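Local coordinates for protein putative mandelate racemase (Bordetella bronchiseptica, PDB 3OZY) that is of unknown function but, as an enolase superfamily member, probably uses magnesium to help abstract a proton next to the carboxylate of an acid-sugar-like substrate, at residues Val23-Gly28 against Lys171-Arg176; Arg140-Ser145 against Cys223-Glu228; Ser144-Asp149 against Ala156-Gly161; Ala289-Ala294 against Ser322-Met327; Ile310-Asn315 against Ala326-Asp331. All blocks are in the same frame, centred on the assembly; numbering follows the deposited sequence. Where two conformers were deposited one is given.

Interaction 1: residues Val23-Gly28 against Lys171-Arg176; sequences VESGAG and KLKVGR. With ACY (acetic acid), chain I; ACY (acetic acid), chain H.
Lys173 turns CG beside its backbone N (chi1 -60°) and bends again at chi2 (-69°), which carries its methylenes past Ser25, CD lying 3.9 Å from Ser25 CB. Ser25 OG, tucked between its own N and carbonyl carbon (chi1 67°), reaches the oxygen that Lys173 also holds: acetate O of ACY (chain I) is 2.7 Å from Ser25 OG and 2.8 Å from Lys173 NZ. The same NZ bonds Asp201 and Asn203, while Lys30 holds the acetate too. Ser25 OG also accepts from Ala27 N at 3.2 Å, an ST turn within the type I turn from Ser25 to Gly28. Farther out, Glu24 OE1 and Arg176 NH1 stay 4.3 Å apart, too long for a salt bridge, and share a water. Arg176 grips a second acetate at its edge, with NH2 2.9 Å from OXT of ACY (chain H) and NE bonded to O; NH2 is salt-bridged to Asp149, and Glu24 OE2 bonds His385. Another water ties Gly26 N to Val174 O. Lys171-Leu172-Lys173 fits the Lys-X-Lys motif ending a barrel strand in mandelate racemase relatives, here met by a loop of the N-terminal domain that borders the active site.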
# COMPACT_ATOMS: atom_id res chain seq x y z
N VAL A 23 13.43 7.60 21.58
CA VAL A 23 12.73 6.45 22.15
C VAL A 23 12.59 5.36 21.09
O VAL A 23 12.65 5.65 19.89
CB VAL A 23 11.35 6.83 22.73
CG1 VAL A 23 11.50 7.74 23.96
CG2 VAL A 23 10.46 7.48 21.67
N GLU A 24 12.45 4.12 21.55
CA GLU A 24 12.30 2.99 20.64
C GLU A 24 11.04 2.20 20.97
O GLU A 24 10.70 1.99 22.14
CB GLU A 24 13.52 2.06 20.72
CG GLU A 24 13.55 0.98 19.63
CD GLU A 24 14.88 0.23 19.54
OE1 GLU A 24 15.82 0.57 20.28
OE2 GLU A 24 14.98 -0.69 18.70
N SER A 25 10.37 1.77 19.90
CA SER A 25 9.25 0.84 19.96
C SER A 25 9.44 -0.14 18.81
O SER A 25 10.45 -0.11 18.12
CB SER A 25 7.93 1.59 19.76
OG SER A 25 7.85 2.11 18.44
N GLY A 26 8.44 -0.98 18.58
CA GLY A 26 8.51 -1.90 17.46
C GLY A 26 8.67 -1.20 16.12
O GLY A 26 9.10 -1.82 15.15
N ALA A 27 8.29 0.08 16.05
CA ALA A 27 8.43 0.84 14.82
C ALA A 27 9.86 1.30 14.55
O ALA A 27 10.15 1.76 13.44
CB ALA A 27 7.51 2.05 14.84
N GLY A 28 10.73 1.19 15.55
CA GLY A 28 12.13 1.60 15.41
C GLY A 28 12.55 2.68 16.40
O GLY A 28 11.74 3.20 17.16
N LYS A 171 -0.31 5.53 27.54
CA LYS A 171 -0.02 4.31 26.78
C LYS A 171 1.41 3.84 27.00
O LYS A 171 2.34 4.65 27.08
CB LYS A 171 -0.30 4.56 25.29
CG LYS A 171 -0.23 3.32 24.40
CD LYS A 171 -0.99 3.51 23.09
CE LYS A 171 -0.17 4.25 22.06
NZ LYS A 171 -1.00 4.50 20.83
N LEU A 172 1.58 2.53 27.09
CA LEU A 172 2.87 1.86 27.23
C LEU A 172 3.22 1.06 25.98
O LEU A 172 2.39 0.27 25.50
CB LEU A 172 2.83 0.90 28.42
CG LEU A 172 4.08 0.03 28.62
CD1 LEU A 172 5.25 0.90 29.11
CD2 LEU A 172 3.80 -1.10 29.61
N LYS A 173 4.42 1.25 25.46
CA LYS A 173 4.92 0.41 24.38
C LYS A 173 5.46 -0.91 24.92
O LYS A 173 6.19 -0.94 25.91
CB LYS A 173 6.03 1.14 23.63
CG LYS A 173 5.61 2.45 23.01
CD LYS A 173 4.65 2.19 21.84
CE LYS A 173 4.40 3.46 21.05
NZ LYS A 173 3.71 3.17 19.76
N VAL A 174 5.12 -2.00 24.24
CA VAL A 174 5.53 -3.34 24.65
C VAL A 174 5.95 -4.14 23.42
O VAL A 174 5.88 -3.66 22.28
CB VAL A 174 4.37 -4.08 25.36
CG1 VAL A 174 3.89 -3.29 26.58
CG2 VAL A 174 3.21 -4.34 24.38
N GLY A 175 6.41 -5.37 23.65
CA GLY A 175 6.57 -6.30 22.56
C GLY A 175 7.92 -6.97 22.41
O GLY A 175 8.01 -8.03 21.79
N ARG A 176 8.96 -6.36 22.96
CA ARG A 176 10.30 -6.94 22.83
C ARG A 176 10.59 -7.97 23.91
O ARG A 176 11.14 -9.04 23.63
CB ARG A 176 11.36 -5.85 22.88
CG ARG A 176 12.77 -6.40 22.78
CD ARG A 176 13.77 -5.29 22.59
NE ARG A 176 13.76 -4.35 23.70
CZ ARG A 176 14.46 -3.22 23.72
NH1 ARG A 176 15.21 -2.91 22.67
NH2 ARG A 176 14.40 -2.41 24.76
C ACY I . 5.89 4.74 17.39
O ACY I . 5.72 3.63 17.93
OXT ACY I . 6.11 5.79 18.03
CH3 ACY I . 5.85 4.84 15.90
C ACY H . 11.82 -3.37 27.01
O ACY H . 11.72 -4.13 26.02
OXT ACY H . 12.82 -2.63 27.20
CH3 ACY H . 10.71 -3.34 28.01
O HOH W 1 16.33 -0.46 22.71
O HOH W 2 6.24 -1.36 20.57

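Interaction 2: residues Arg140-Ser145 against Cys223-Glu228. With MG (magnesium ion), chain C.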
# COMPACT_ATOMS: atom_id res chain seq x y z
N ARG A 140 -11.23 13.90 26.20
CA ARG A 140 -10.27 13.22 27.06
C ARG A 140 -9.06 12.72 26.28
O ARG A 140 -9.21 11.98 25.29
CB ARG A 140 -10.94 12.06 27.79
CG ARG A 140 -10.00 11.36 28.75
CD ARG A 140 -10.50 9.98 29.08
NE ARG A 140 -9.90 9.48 30.31
CZ ARG A 140 -10.25 8.35 30.89
NH1 ARG A 140 -11.21 7.61 30.34
NH2 ARG A 140 -9.66 7.95 32.01
N ALA A 141 -7.87 13.12 26.72
CA ALA A 141 -6.62 12.77 26.04
C ALA A 141 -5.83 11.72 26.81
O ALA A 141 -6.02 11.52 28.02
CB ALA A 141 -5.75 14.01 25.84
N TYR A 142 -4.93 11.04 26.11
CA TYR A 142 -3.99 10.16 26.76
C TYR A 142 -2.57 10.51 26.35
O TYR A 142 -2.34 10.96 25.22
CB TYR A 142 -4.29 8.69 26.50
CG TYR A 142 -3.98 8.12 25.12
CD1 TYR A 142 -2.70 7.65 24.80
CD2 TYR A 142 -4.98 7.97 24.16
CE1 TYR A 142 -2.43 7.08 23.57
CE2 TYR A 142 -4.72 7.41 22.91
CZ TYR A 142 -3.44 6.96 22.62
OH TYR A 142 -3.15 6.38 21.40
N ALA A 143 -1.63 10.28 27.26
CA ALA A 143 -0.23 10.59 27.01
C ALA A 143 0.39 9.46 26.21
O ALA A 143 0.43 8.31 26.65
CB ALA A 143 0.51 10.76 28.35
N SER A 144 0.90 9.81 25.03
CA SER A 144 1.46 8.83 24.11
C SER A 144 2.95 9.11 23.91
O SER A 144 3.29 10.15 23.35
CB SER A 144 0.72 8.96 22.77
OG SER A 144 1.17 8.00 21.84
N SER A 145 3.87 8.24 24.37
CA SER A 145 3.64 7.04 25.17
C SER A 145 4.87 6.87 26.06
O SER A 145 5.85 7.60 25.91
CB SER A 145 3.58 5.79 24.28
OG SER A 145 2.41 5.77 23.48
N CYS A 223 -6.31 -3.16 31.62
CA CYS A 223 -5.93 -2.25 30.53
C CYS A 223 -7.09 -1.89 29.61
O CYS A 223 -7.96 -2.72 29.33
CB CYS A 223 -4.78 -2.83 29.72
SG CYS A 223 -3.25 -2.96 30.66
N TYR A 224 -7.09 -0.66 29.13
CA TYR A 224 -8.16 -0.16 28.26
C TYR A 224 -8.15 -0.81 26.87
O TYR A 224 -9.19 -1.23 26.36
CB TYR A 224 -8.04 1.37 28.14
CG TYR A 224 -9.22 2.03 27.48
CD1 TYR A 224 -10.36 2.35 28.21
CD2 TYR A 224 -9.19 2.36 26.13
CE1 TYR A 224 -11.45 2.96 27.60
CE2 TYR A 224 -10.27 2.96 25.52
CZ TYR A 224 -11.39 3.26 26.25
OH TYR A 224 -12.47 3.87 25.63
N TRP A 225 -6.97 -0.88 26.25
CA TRP A 225 -6.84 -1.52 24.95
C TRP A 225 -5.46 -2.10 24.73
O TRP A 225 -4.52 -1.76 25.44
CB TRP A 225 -7.28 -0.60 23.80
CG TRP A 225 -6.36 0.53 23.32
CD1 TRP A 225 -4.99 0.50 23.13
CD2 TRP A 225 -6.81 1.79 22.84
NE1 TRP A 225 -4.57 1.72 22.60
CE2 TRP A 225 -5.67 2.52 22.41
CE3 TRP A 225 -8.07 2.40 22.75
CZ2 TRP A 225 -5.77 3.82 21.90
CZ3 TRP A 225 -8.16 3.68 22.25
CH2 TRP A 225 -7.02 4.38 21.83
N PHE A 226 -5.40 -3.00 23.74
CA PHE A 226 -4.20 -3.70 23.28
C PHE A 226 -4.08 -3.32 21.81
O PHE A 226 -4.84 -3.81 20.96
CB PHE A 226 -4.46 -5.21 23.41
CG PHE A 226 -3.24 -6.10 23.28
CD1 PHE A 226 -1.96 -5.59 23.13
CD2 PHE A 226 -3.41 -7.48 23.35
CE1 PHE A 226 -0.87 -6.46 23.06
CE2 PHE A 226 -2.34 -8.34 23.27
CZ PHE A 226 -1.06 -7.83 23.12
N GLU A 227 -3.15 -2.42 21.50
CA GLU A 227 -3.01 -1.82 20.17
C GLU A 227 -1.92 -2.52 19.36
O GLU A 227 -0.86 -2.86 19.89
CB GLU A 227 -2.69 -0.33 20.34
CG GLU A 227 -2.26 0.37 19.08
CD GLU A 227 -2.18 1.87 19.26
OE1 GLU A 227 -2.64 2.37 20.31
OE2 GLU A 227 -1.67 2.55 18.35
N GLU A 228 -2.19 -2.71 18.06
CA GLU A 228 -1.30 -3.46 17.17
C GLU A 228 -0.66 -4.66 17.87
O GLU A 228 0.56 -4.83 17.89
CB GLU A 228 -0.24 -2.56 16.52
CG GLU A 228 -0.81 -1.59 15.49
CD GLU A 228 0.26 -1.07 14.55
OE1 GLU A 228 1.42 -0.91 15.00
OE2 GLU A 228 -0.04 -0.84 13.36
MG MG C . 0.47 2.78 17.72
O HOH W 3 1.12 0.76 17.07
O HOH W 4 2.68 3.24 17.00
O HOH W 5 0.49 5.04 18.44
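Glu227 OE1 is gripped from several sides: Lys171 NZ forms a salt bridge, Gln275 NE2 a hydrogen bond, and Trp225 NE1 a weak, bent one of 3.1 Å at 129°. Tyr142 OH stands 4.2 Å from Glu227 OE1 without bonding it, but is itself hydrogen-bonded to Lys171 NZ, so the lysine joins the two. The other carboxylate oxygen, OE2, binds magnesium at 2.2 Å, beside Asp201, Glu254 and three waters. One of these waters donates to Glu228 OE1 at 2.7 Å, putting that acid in the second shell. With one oxygen on the metal and the other in this network, the Glu227 carboxylate is fixed in rotation. Tyr142 and Trp225 both place CG between backbone N and carbonyl carbon (chi1 74° and 77°), which sends both rings inward from their strands. There the two ring planes stand at about a right angle, in an oblique meeting. Tyr142 OH arrives near the indole plane at its edge, 3.7 Å from Trp225 CZ2, and Tyr142 CE2 is 3.9 Å from that same CZ2. Strands 139-146 and 225-227 are not neighbours in the barrel: strands 169-173 and 197-201 stand between them, and Leu199 touches both rings. Helix 208-220 packs behind, where it receives Phe226.

Interaction 3: residues Ser144-Asp149 against Ala156-Gly161; sequences SSIYWD and ADELAG. With ACY (acetic acid), chain I; ACY (acetic acid), chain H.
Strand 144-146 and helix 156-161 run roughly antiparallel, their axes 9.3 Å apart at 148°, and approach most closely at Ile146 and Glu158, whose CA atoms are 7.0 Å apart. A cis peptide joins Ser144 to Ser145 just before this point. Ile146 spreads its branches over the helix: CD1 rests against the backbone of Leu159 and lies 3.8 Å from Leu159 CB, while CG2 is 3.8 Å from Glu158 OE1. The extended Glu158, with CG anti to its backbone N (chi1 -174°), runs beside Ile146 but points the other way, so that its CG and carboxyl carbon lie alongside Ile146 CG1. This is the first half of a beta-alpha-beta unit of the barrel, in which helix 152-164 covers strands 139-146 and 169-173; Leu172 and Met188 extend the apolar layer around Ile146. Two waters finish the polar rim. One donates to both Ser145 O and Glu158 OE2; the other donates to Glu158 OE1 at 2.8 Å and accepts from Tyr147 N. Trp162 NE1 also bonds OE2. Beyond the strand end the chain turns to the active-site side, where Tyr147 OH donates to OXT of ACY (chain I) at 2.5 Å and Asp149 N to OXT of ACY (chain H).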
# COMPACT_ATOMS: atom_id res chain seq x y z
N SER A 144 0.90 9.81 25.03
CA SER A 144 1.46 8.83 24.11
C SER A 144 2.95 9.11 23.91
O SER A 144 3.29 10.15 23.35
CB SER A 144 0.72 8.96 22.77
OG SER A 144 1.17 8.00 21.84
N SER A 145 3.87 8.24 24.37
CA SER A 145 3.64 7.04 25.17
C SER A 145 4.87 6.87 26.06
O SER A 145 5.85 7.60 25.91
CB SER A 145 3.58 5.79 24.28
OG SER A 145 2.41 5.77 23.48
N ILE A 146 4.80 5.91 26.97
CA ILE A 146 5.93 5.43 27.75
C ILE A 146 6.57 4.33 26.90
O ILE A 146 5.89 3.36 26.52
CB ILE A 146 5.45 4.87 29.09
CG1 ILE A 146 4.78 5.99 29.89
CG2 ILE A 146 6.61 4.24 29.87
CD1 ILE A 146 3.99 5.52 31.10
N TYR A 147 7.84 4.50 26.53
CA TYR A 147 8.48 3.63 25.54
C TYR A 147 9.28 2.48 26.17
O TYR A 147 9.22 2.26 27.39
CB TYR A 147 9.33 4.47 24.56
CG TYR A 147 8.49 5.07 23.44
CD1 TYR A 147 7.62 6.13 23.69
CD2 TYR A 147 8.55 4.57 22.15
CE1 TYR A 147 6.83 6.68 22.67
CE2 TYR A 147 7.76 5.11 21.13
CZ TYR A 147 6.91 6.16 21.40
OH TYR A 147 6.13 6.71 20.40
N TRP A 148 9.98 1.73 25.33
CA TRP A 148 10.84 0.64 25.79
C TRP A 148 12.01 1.18 26.63
O TRP A 148 12.14 2.38 26.83
CB TRP A 148 11.41 -0.10 24.58
CG TRP A 148 10.41 -0.91 23.78
CD1 TRP A 148 9.08 -1.12 24.06
CD2 TRP A 148 10.69 -1.62 22.58
NE1 TRP A 148 8.52 -1.91 23.08
CE2 TRP A 148 9.49 -2.23 22.16
CE3 TRP A 148 11.84 -1.79 21.81
CZ2 TRP A 148 9.42 -3.01 21.01
CZ3 TRP A 148 11.77 -2.55 20.67
CH2 TRP A 148 10.57 -3.17 20.28
N ASP A 149 12.84 0.26 27.11
CA ASP A 149 14.09 0.62 27.80
C ASP A 149 13.91 1.20 29.20
O ASP A 149 14.75 1.95 29.68
CB ASP A 149 14.93 1.57 26.93
CG ASP A 149 15.18 1.01 25.54
OD1 ASP A 149 15.82 -0.05 25.42
OD2 ASP A 149 14.71 1.62 24.55
N ALA A 156 6.56 3.19 36.07
CA ALA A 156 5.60 3.72 37.02
C ALA A 156 5.84 5.20 37.30
O ALA A 156 4.90 5.99 37.36
CB ALA A 156 5.61 2.91 38.32
N ASP A 157 7.11 5.58 37.46
CA ASP A 157 7.47 6.99 37.67
C ASP A 157 7.00 7.84 36.49
O ASP A 157 6.43 8.91 36.68
CB ASP A 157 8.98 7.16 37.81
CG ASP A 157 9.51 6.74 39.17
OD1 ASP A 157 8.72 6.56 40.12
OD2 ASP A 157 10.75 6.58 39.28
N GLU A 158 7.25 7.37 35.27
CA GLU A 158 6.87 8.16 34.12
C GLU A 158 5.34 8.30 34.03
O GLU A 158 4.83 9.39 33.76
CB GLU A 158 7.45 7.62 32.81
CG GLU A 158 7.12 8.57 31.68
CD GLU A 158 7.80 8.28 30.36
OE1 GLU A 158 8.69 7.39 30.30
OE2 GLU A 158 7.43 8.97 29.39
N LEU A 159 4.62 7.21 34.29
CA LEU A 159 3.16 7.28 34.29
C LEU A 159 2.66 8.29 35.32
O LEU A 159 1.82 9.14 35.02
CB LEU A 159 2.54 5.91 34.57
CG LEU A 159 1.01 5.90 34.63
CD1 LEU A 159 0.41 6.40 33.32
CD2 LEU A 159 0.51 4.50 34.97
N ALA A 160 3.18 8.19 36.54
CA ALA A 160 2.78 9.11 37.60
C ALA A 160 3.06 10.56 37.20
O ALA A 160 2.27 11.45 37.49
CB ALA A 160 3.49 8.77 38.91
N GLY A 161 4.18 10.79 36.51
CA GLY A 161 4.51 12.11 36.00
C GLY A 161 3.47 12.66 35.02
O GLY A 161 3.06 13.82 35.12
C ACY I . 5.89 4.74 17.39
O ACY I . 5.72 3.63 17.93
OXT ACY I . 6.11 5.79 18.03
CH3 ACY I . 5.85 4.84 15.90
C ACY H . 11.82 -3.37 27.01
O ACY H . 11.72 -4.13 26.02
OXT ACY H . 12.82 -2.63 27.20
CH3 ACY H . 10.71 -3.34 28.01
O HOH W 6 8.21 8.82 26.78
O HOH W 7 9.48 6.58 27.76

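Interaction 4: residues Ala289-Ala294 against Ser322-Met327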
# COMPACT_ATOMS: atom_id res chain seq x y z
N ALA A 289 -15.90 8.64 7.27
CA ALA A 289 -16.64 7.45 6.85
C ALA A 289 -16.30 6.28 7.77
O ALA A 289 -17.17 5.49 8.14
CB ALA A 289 -16.30 7.11 5.42
N ILE A 290 -15.03 6.17 8.15
CA ILE A 290 -14.59 5.08 9.02
C ILE A 290 -15.20 5.22 10.41
O ILE A 290 -15.66 4.23 11.00
CB ILE A 290 -13.05 4.99 9.07
CG1 ILE A 290 -12.52 4.61 7.68
CG2 ILE A 290 -12.61 3.95 10.09
CD1 ILE A 290 -11.03 4.82 7.53
N SER A 291 -15.25 6.44 10.94
CA SER A 291 -15.85 6.68 12.24
C SER A 291 -17.33 6.28 12.25
O SER A 291 -17.82 5.65 13.18
CB SER A 291 -15.69 8.16 12.62
OG SER A 291 -16.38 8.46 13.82
N ALA A 292 -18.03 6.66 11.18
CA ALA A 292 -19.43 6.30 11.04
C ALA A 292 -19.63 4.79 10.97
O ALA A 292 -20.53 4.24 11.62
CB ALA A 292 -20.02 6.96 9.80
N SER A 293 -18.77 4.13 10.21
CA SER A 293 -18.87 2.68 10.04
C SER A 293 -18.58 1.94 11.34
O SER A 293 -19.18 0.90 11.61
CB SER A 293 -17.94 2.20 8.92
OG SER A 293 -18.24 2.90 7.72
N ALA A 294 -17.66 2.46 12.16
CA ALA A 294 -17.41 1.89 13.47
C ALA A 294 -18.67 1.97 14.32
O ALA A 294 -19.08 0.99 14.94
CB ALA A 294 -16.26 2.60 14.16
N SER A 322 -17.47 13.78 17.20
CA SER A 322 -17.93 12.39 17.18
C SER A 322 -18.45 11.89 18.53
O SER A 322 -17.85 12.16 19.57
CB SER A 322 -16.80 11.47 16.71
OG SER A 322 -17.14 10.11 16.96
N PRO A 323 -19.56 11.13 18.51
CA PRO A 323 -20.11 10.56 19.75
C PRO A 323 -19.28 9.39 20.31
O PRO A 323 -19.60 8.89 21.39
CB PRO A 323 -21.48 10.04 19.31
CG PRO A 323 -21.31 9.74 17.88
CD PRO A 323 -20.44 10.87 17.36
N HIS A 324 -18.23 8.97 19.63
CA HIS A 324 -17.40 7.91 20.20
C HIS A 324 -16.79 8.34 21.52
O HIS A 324 -16.45 9.51 21.69
CB HIS A 324 -16.28 7.53 19.23
CG HIS A 324 -16.75 6.79 18.03
ND1 HIS A 324 -17.27 5.52 18.10
CD2 HIS A 324 -16.79 7.14 16.72
CE1 HIS A 324 -17.62 5.12 16.89
NE2 HIS A 324 -17.34 6.09 16.04
N PRO A 325 -16.61 7.39 22.46
CA PRO A 325 -15.94 7.74 23.72
C PRO A 325 -14.56 8.29 23.40
O PRO A 325 -13.85 7.75 22.56
CB PRO A 325 -15.79 6.39 24.43
CG PRO A 325 -16.69 5.44 23.71
CD PRO A 325 -16.82 5.94 22.31
N ALA A 326 -14.17 9.36 24.08
CA ALA A 326 -12.89 10.00 23.78
C ALA A 326 -11.71 9.28 24.42
O ALA A 326 -11.74 8.98 25.62
CB ALA A 326 -12.92 11.45 24.23
N MET A 327 -10.69 9.00 23.63
CA MET A 327 -9.43 8.47 24.14
C MET A 327 -8.38 8.99 23.16
O MET A 327 -7.89 8.25 22.29
CB MET A 327 -9.46 6.94 24.22
CG MET A 327 -8.23 6.31 24.88
SD MET A 327 -7.83 6.96 26.52
CE MET A 327 -9.13 6.21 27.49
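A loop histidine bonded to the backbone of a helix makes this contact: His324, in the link between helix 309-321 and strand 328-331, reaches the middle of helix 284-296. His324 NE2 donates to Ser291 O at 2.9 Å, and the bond is nearly straight at 169°. The oxygen lies almost exactly in the imidazole plane, whereas NE2 is tilted 33° from the carbonyl plane. His324 sets CG beside its backbone N (chi1 -72°), which points the ring across to the helix. Ser291 OG lies 3.2 Å from His324 CD2, and on the other side of NE2 the ring carbon CE1 meets Ala294 CB at 4.0 Å. The two parts belong to successive beta-alpha units of the barrel, and the loop is one that leads from a helix back into a strand, hence at the N-terminal end of the strands. Trp301, from the strand between the two helices, packs against Ser291, Ala294 and His324. In one of its two conformers Ser322 OG accepts from His324 N at 3.1 Å, an ST turn that would brace the loop. His135 NE2 bonds His324 O, and Asn302 ND2 bonds Pro325 O.

Interaction 5: residues Ile310-Asn315 against Ala326-Asp331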
# COMPACT_ATOMS: atom_id res chain seq x y z
N ILE A 310 -0.32 19.18 13.19
CA ILE A 310 -1.37 19.18 12.17
C ILE A 310 -2.12 17.86 12.18
O ILE A 310 -3.35 17.85 12.13
CB ILE A 310 -0.81 19.48 10.78
CG1 ILE A 310 -0.12 20.84 10.78
CG2 ILE A 310 -1.93 19.40 9.73
CD1 ILE A 310 0.24 21.34 9.41
N THR A 311 -1.40 16.75 12.27
CA THR A 311 -2.11 15.47 12.33
C THR A 311 -2.94 15.39 13.60
O THR A 311 -4.05 14.86 13.60
CB THR A 311 -1.16 14.23 12.17
OG1 THR A 311 -0.27 14.11 13.28
CG2 THR A 311 -0.33 14.34 10.90
N VAL A 312 -2.42 15.92 14.70
CA VAL A 312 -3.19 16.01 15.93
C VAL A 312 -4.45 16.87 15.75
O VAL A 312 -5.56 16.42 16.05
CB VAL A 312 -2.31 16.52 17.09
CG1 VAL A 312 -3.15 16.93 18.31
CG2 VAL A 312 -1.29 15.45 17.46
N ALA A 313 -4.28 18.09 15.26
CA ALA A 313 -5.42 18.99 15.10
C ALA A 313 -6.49 18.43 14.16
O ALA A 313 -7.67 18.54 14.45
CB ALA A 313 -4.97 20.37 14.63
N ALA A 314 -6.07 17.86 13.04
CA ALA A 314 -7.02 17.35 12.05
C ALA A 314 -7.91 16.29 12.70
O ALA A 314 -9.13 16.32 12.57
CB ALA A 314 -6.31 16.77 10.84
N ASN A 315 -7.29 15.33 13.39
CA ASN A 315 -8.07 14.32 14.09
C ASN A 315 -8.93 14.90 15.21
O ASN A 315 -10.05 14.45 15.43
CB ASN A 315 -7.17 13.20 14.63
CG ASN A 315 -6.68 12.29 13.54
OD1 ASN A 315 -7.45 11.52 12.97
ND2 ASN A 315 -5.39 12.37 13.22
N ALA A 326 -14.17 9.36 24.08
CA ALA A 326 -12.89 10.00 23.78
C ALA A 326 -11.71 9.28 24.42
O ALA A 326 -11.74 8.98 25.62
CB ALA A 326 -12.92 11.45 24.23
N MET A 327 -10.69 9.00 23.63
CA MET A 327 -9.43 8.47 24.14
C MET A 327 -8.38 8.99 23.16
O MET A 327 -7.89 8.25 22.29
CB MET A 327 -9.46 6.94 24.22
CG MET A 327 -8.23 6.31 24.88
SD MET A 327 -7.83 6.96 26.52
CE MET A 327 -9.13 6.21 27.49
N PHE A 328 -8.09 10.28 23.29
CA PHE A 328 -7.44 11.03 22.23
C PHE A 328 -5.93 11.05 22.37
O PHE A 328 -5.39 11.56 23.35
CB PHE A 328 -7.96 12.47 22.18
CG PHE A 328 -7.41 13.24 21.03
CD1 PHE A 328 -7.89 13.01 19.76
CD2 PHE A 328 -6.39 14.16 21.20
CE1 PHE A 328 -7.38 13.68 18.67
CE2 PHE A 328 -5.87 14.84 20.11
CZ PHE A 328 -6.37 14.60 18.84
N GLU A 329 -5.24 10.50 21.37
CA GLU A 329 -3.78 10.37 21.42
C GLU A 329 -3.06 11.71 21.39
O GLU A 329 -3.26 12.52 20.48
CB GLU A 329 -3.29 9.48 20.28
CG GLU A 329 -1.79 9.25 20.33
CD GLU A 329 -1.31 8.18 19.36
OE1 GLU A 329 -1.88 8.03 18.26
OE2 GLU A 329 -0.32 7.48 19.70
N TRP A 330 -2.20 11.94 22.39
CA TRP A 330 -1.39 13.15 22.44
C TRP A 330 0.08 12.82 22.66
O TRP A 330 0.48 12.42 23.75
CB TRP A 330 -1.89 14.13 23.52
CG TRP A 330 -1.31 15.49 23.28
CD1 TRP A 330 -0.02 15.89 23.54
CD2 TRP A 330 -1.96 16.62 22.69
NE1 TRP A 330 0.15 17.19 23.14
CE2 TRP A 330 -1.02 17.67 22.62
CE3 TRP A 330 -3.26 16.85 22.22
CZ2 TRP A 330 -1.34 18.92 22.10
CZ3 TRP A 330 -3.58 18.10 21.71
CH2 TRP A 330 -2.62 19.12 21.64
N ASP A 331 0.88 13.02 21.61
CA ASP A 331 2.33 12.79 21.63
C ASP A 331 3.00 13.65 22.69
O ASP A 331 2.99 14.88 22.58
CB ASP A 331 2.86 13.18 20.23
CG ASP A 331 4.36 12.98 20.03
OD1 ASP A 331 5.10 12.66 20.98
OD2 ASP A 331 4.79 13.14 18.87
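Val312 CG1 lies over the indole face of Trp330, 4.1 Å from the centroid of the six-membered ring and 28° off its normal, a CH-pi contact whose closest pair is Val312 CG1 and Trp330 CZ3 at 3.6 Å. The same methyl touches Phe328 CE2 at 3.9 Å, so one branch of the valine meets both aromatic side chains. Phe328 turns the edge of its ring to the helix: CZ comes 3.4 Å from Val312 O, which lies near the ring plane, and CE1 meets Asn315 CB at 4.1 Å. Phe328 holds CG anti to its backbone N (chi1 -175°), and though its CB starts off to one side, the ring ends against the helix. Leu316 and Val319, one and two turns on from Val312 along helix 309-321, also pack on this ring. The segments belong to the seventh helix and eighth strand of the (beta/alpha)7-beta barrel of the enolase superfamily; their axes run antiparallel at 163° and 9.6 Å apart, and strand 328-331 pairs with strand 139-146 to close the barrel. Asn315 is fixed by its amide. Its ND2 and its backbone N reach Thr311 O from opposite faces of the carbonyl, ND2 at 2.9 Å, while Asp277 takes a bond from ND2 and Ala278 N gives one to OD1. On the inner side of the strand Glu329 OE2 meets Lys171 and Ser144, and Asp331 OD2 forms a salt bridge with Arg33.

Overall arrangement
Interactions 2 to 5 are buried, 3 reaching a watered rim, whereas interaction 1 is only partly buried. Interaction 2, inside the barrel, sets an aromatic pair beside a charged metal site; interaction 5, between barrel wall and outer helix, is mostly apolar, and interaction 3 is a similar helix-on-strand layer. Interactions 2 and 3 share strand 139-146, which pairs with strand 328-331 of interaction 5 and strand 169-173 of interaction 1. Lys171 links interactions 1, 2 and 5. Interaction 1 relies on waters and two acetates, both also touched by interaction 3. One hydrogen bond spans interaction 4, with Ser291 and Ala294 packing on His324; it shares Ala326 and Met327 with interaction 5 and touches interaction 2.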